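Long-range contact in O-phospho-L-seryl-tRNA:Cys-tRNA synthase (Methanocaldococcus jannaschii DSM 2661, PDB 5X6B), which probably converts O-phosphoseryl-tRNA(Cys) to cysteinyl-tRNA(Cys) as a pyridoxal phosphate enzyme: residues 113-118 / 266-271. Numbering follows the deposited sequence.
Sequences MDCARP and LAFSEE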
loop_
_atom_site.group_PDB
_atom_site.type_symbol
_atom_site.label_atom_id
_atom_site.label_comp_id
_atom_site.label_asym_id
_atom_site.label_seq_id
_atom_site.Cartn_x
_atom_site.Cartn_y
_atom_site.Cartn_z
ATOM N N MET B 113 -18.113 0.208 16.167
ATOM C CA MET B 113 -17.606 -0.835 17.049
ATOM C C MET B 113 -16.672 -0.199 18.075
ATOM O O MET B 113 -16.239 0.939 17.902
ATOM C CB MET B 113 -16.885 -1.927 16.255
ATOM C CG MET B 113 -17.773 -2.676 15.271
ATOM S SD MET B 113 -18.952 -3.801 16.054
ATOM C CE MET B 113 -17.858 -5.048 16.716
ATOM N N ASP B 114 -16.376 -0.928 19.145
ATOM C CA ASP B 114 -15.564 -0.389 20.231
ATOM C C ASP B 114 -14.099 -0.244 19.834
ATOM O O ASP B 114 -13.476 0.784 20.099
ATOM C CB ASP B 114 -15.675 -1.276 21.476
ATOM C CG ASP B 114 -17.028 -1.165 22.157
ATOM O OD1 ASP B 114 -17.666 -0.094 22.058
ATOM O OD2 ASP B 114 -17.449 -2.154 22.797
ATOM N N CYS B 115 -13.557 -1.279 19.201
ATOM C CA CYS B 115 -12.135 -1.327 18.891
ATOM C C CYS B 115 -11.905 -1.820 17.471
ATOM O O CYS B 115 -12.814 -2.361 16.842
ATOM C CB CYS B 115 -11.403 -2.242 19.874
ATOM S SG CYS B 115 -11.912 -2.086 21.600
ATOM N N ALA B 116 -10.684 -1.644 16.978
ATOM C CA ALA B 116 -10.313 -2.121 15.651
ATOM C C ALA B 116 -8.820 -2.427 15.569
ATOM O O ALA B 116 -8.018 -1.817 16.271
ATOM C CB ALA B 116 -10.702 -1.100 14.589
ATOM N N ARG B 117 -8.457 -3.377 14.714
ATOM C CA ARG B 117 -7.055 -3.708 14.476
ATOM C C ARG B 117 -6.807 -3.962 12.993
ATOM O O ARG B 117 -7.657 -4.531 12.307
ATOM C CB ARG B 117 -6.632 -4.937 15.293
ATOM C CG ARG B 117 -6.445 -4.685 16.783
ATOM C CD ARG B 117 -5.276 -3.753 17.052
ATOM N NE ARG B 117 -5.008 -3.580 18.479
ATOM C CZ ARG B 117 -5.532 -2.617 19.235
ATOM N NH1 ARG B 117 -6.370 -1.731 18.713
ATOM N NH2 ARG B 117 -5.222 -2.541 20.521
ATOM N N PRO B 118 -5.639 -3.534 12.491
ATOM C CA PRO B 118 -5.257 -3.795 11.102
ATOM C C PRO B 118 -4.839 -5.242 10.900
ATOM O O PRO B 118 -4.180 -5.815 11.765
ATOM C CB PRO B 118 -4.078 -2.851 10.879
ATOM C CG PRO B 118 -3.485 -2.689 12.234
ATOM C CD PRO B 118 -4.636 -2.716 13.194
ATOM N N LEU B 266 -10.042 -5.789 11.588
ATOM C CA LEU B 266 -10.791 -6.570 12.560
ATOM C C LEU B 266 -11.334 -5.620 13.610
ATOM O O LEU B 266 -10.571 -4.988 14.338
ATOM C CB LEU B 266 -9.921 -7.651 13.203
ATOM C CG LEU B 266 -10.547 -8.459 14.348
ATOM C CD1 LEU B 266 -11.829 -9.147 13.900
ATOM C CD2 LEU B 266 -9.560 -9.483 14.893
ATOM N N ALA B 267 -12.655 -5.493 13.663
ATOM C CA ALA B 267 -13.290 -4.660 14.671
ATOM C C ALA B 267 -13.923 -5.554 15.723
ATOM O O ALA B 267 -14.397 -6.645 15.410
ATOM C CB ALA B 267 -14.325 -3.744 14.045
ATOM N N PHE B 268 -13.926 -5.097 16.971
ATOM C CA PHE B 268 -14.409 -5.928 18.069
ATOM C C PHE B 268 -14.809 -5.115 19.296
ATOM O O PHE B 268 -14.350 -3.988 19.492
ATOM C CB PHE B 268 -13.347 -6.967 18.452
ATOM C CG PHE B 268 -11.998 -6.374 18.781
ATOM C CD1 PHE B 268 -11.686 -6.008 20.082
ATOM C CD2 PHE B 268 -11.042 -6.196 17.793
ATOM C CE1 PHE B 268 -10.449 -5.471 20.389
ATOM C CE2 PHE B 268 -9.803 -5.655 18.095
ATOM C CZ PHE B 268 -9.508 -5.292 19.395
ATOM N N SER B 269 -15.667 -5.706 20.122
ATOM C CA SER B 269 -16.151 -5.060 21.337
ATOM C C SER B 269 -15.106 -5.098 22.446
ATOM O O SER B 269 -14.254 -5.991 22.474
ATOM C CB SER B 269 -17.434 -5.734 21.819
ATOM O OG SER B 269 -17.195 -7.090 22.161
ATOM N N GLU B 270 -15.188 -4.136 23.364
ATOM C CA GLU B 270 -14.293 -4.079 24.518
ATOM C C GLU B 270 -14.300 -5.386 25.311
ATOM O O GLU B 270 -13.294 -5.761 25.917
ATOM C CB GLU B 270 -14.681 -2.911 25.431
ATOM C CG GLU B 270 -13.848 -2.787 26.708
ATOM C CD GLU B 270 -12.402 -2.385 26.446
ATOM O OE1 GLU B 270 -12.078 -2.011 25.299
ATOM O OE2 GLU B 270 -11.588 -2.440 27.393
ATOM N N GLU B 271 -15.435 -6.078 25.287
ATOM C CA GLU B 271 -15.603 -7.338 26.003
ATOM C C GLU B 271 -14.555 -8.371 25.598
ATOM O O GLU B 271 -14.059 -9.121 26.436
ATOM C CB GLU B 271 -17.011 -7.892 25.762
ATOM C CG GLU B 271 -17.312 -9.199 26.476
ATOM C CD GLU B 271 -18.709 -9.715 26.185
ATOM O OE1 GLU B 271 -19.459 -9.025 25.464
ATOM O OE2 GLU B 271 -19.060 -10.809 26.674
#
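C115 CB sits over one face of the F268 ring, 3.7 Å from its centroid in a CH-pi contact displaced toward the rim, while R117 CG meets the ring edge in plane at CE2. C115 SG reaches the same ring only obliquely, a sulfur-aromatic contact. The ring belongs to an antiparallel ladder between strands 115-119 and 264-268, neighbours at one edge of the seven-stranded mixed sheet, as in the large domain of fold-type I pyridoxal phosphate enzymes; strand 115-119 is outermost within the chain. C115–F268 and R117–L266 are hydrogen-bonded pairs, the latter closed by R117 N to L266 O (2.7 Å) and L266 N to R117 O (2.8 Å). Between them lies the non-hydrogen-bonded pair A116–A267, with CA atoms 4.0 Å apart. F268 CG stands between its own backbone N and carbonyl carbon (chi1 55°), which tips the ring toward strand 115-119, with C115 over its face and R117 beside its edge. F248 and I276 also touch this ring. The guanidinium plane of R117 is turned 72° from the ring; NH1 bonds to A116 O, and NH2 forms a salt bridge with E287. On the other sheet face, M113 CG packs against A267 CB, and helix 100-111 covers the two alanines through I107 and L111. Beyond the ladder, D114 bridges to the start of the 3-10 turn: OD1 pairs with K242, whereas OD2 accepts E270 N on its anti side, at 3.1 Å and an almost straight 171° at the hydrogen.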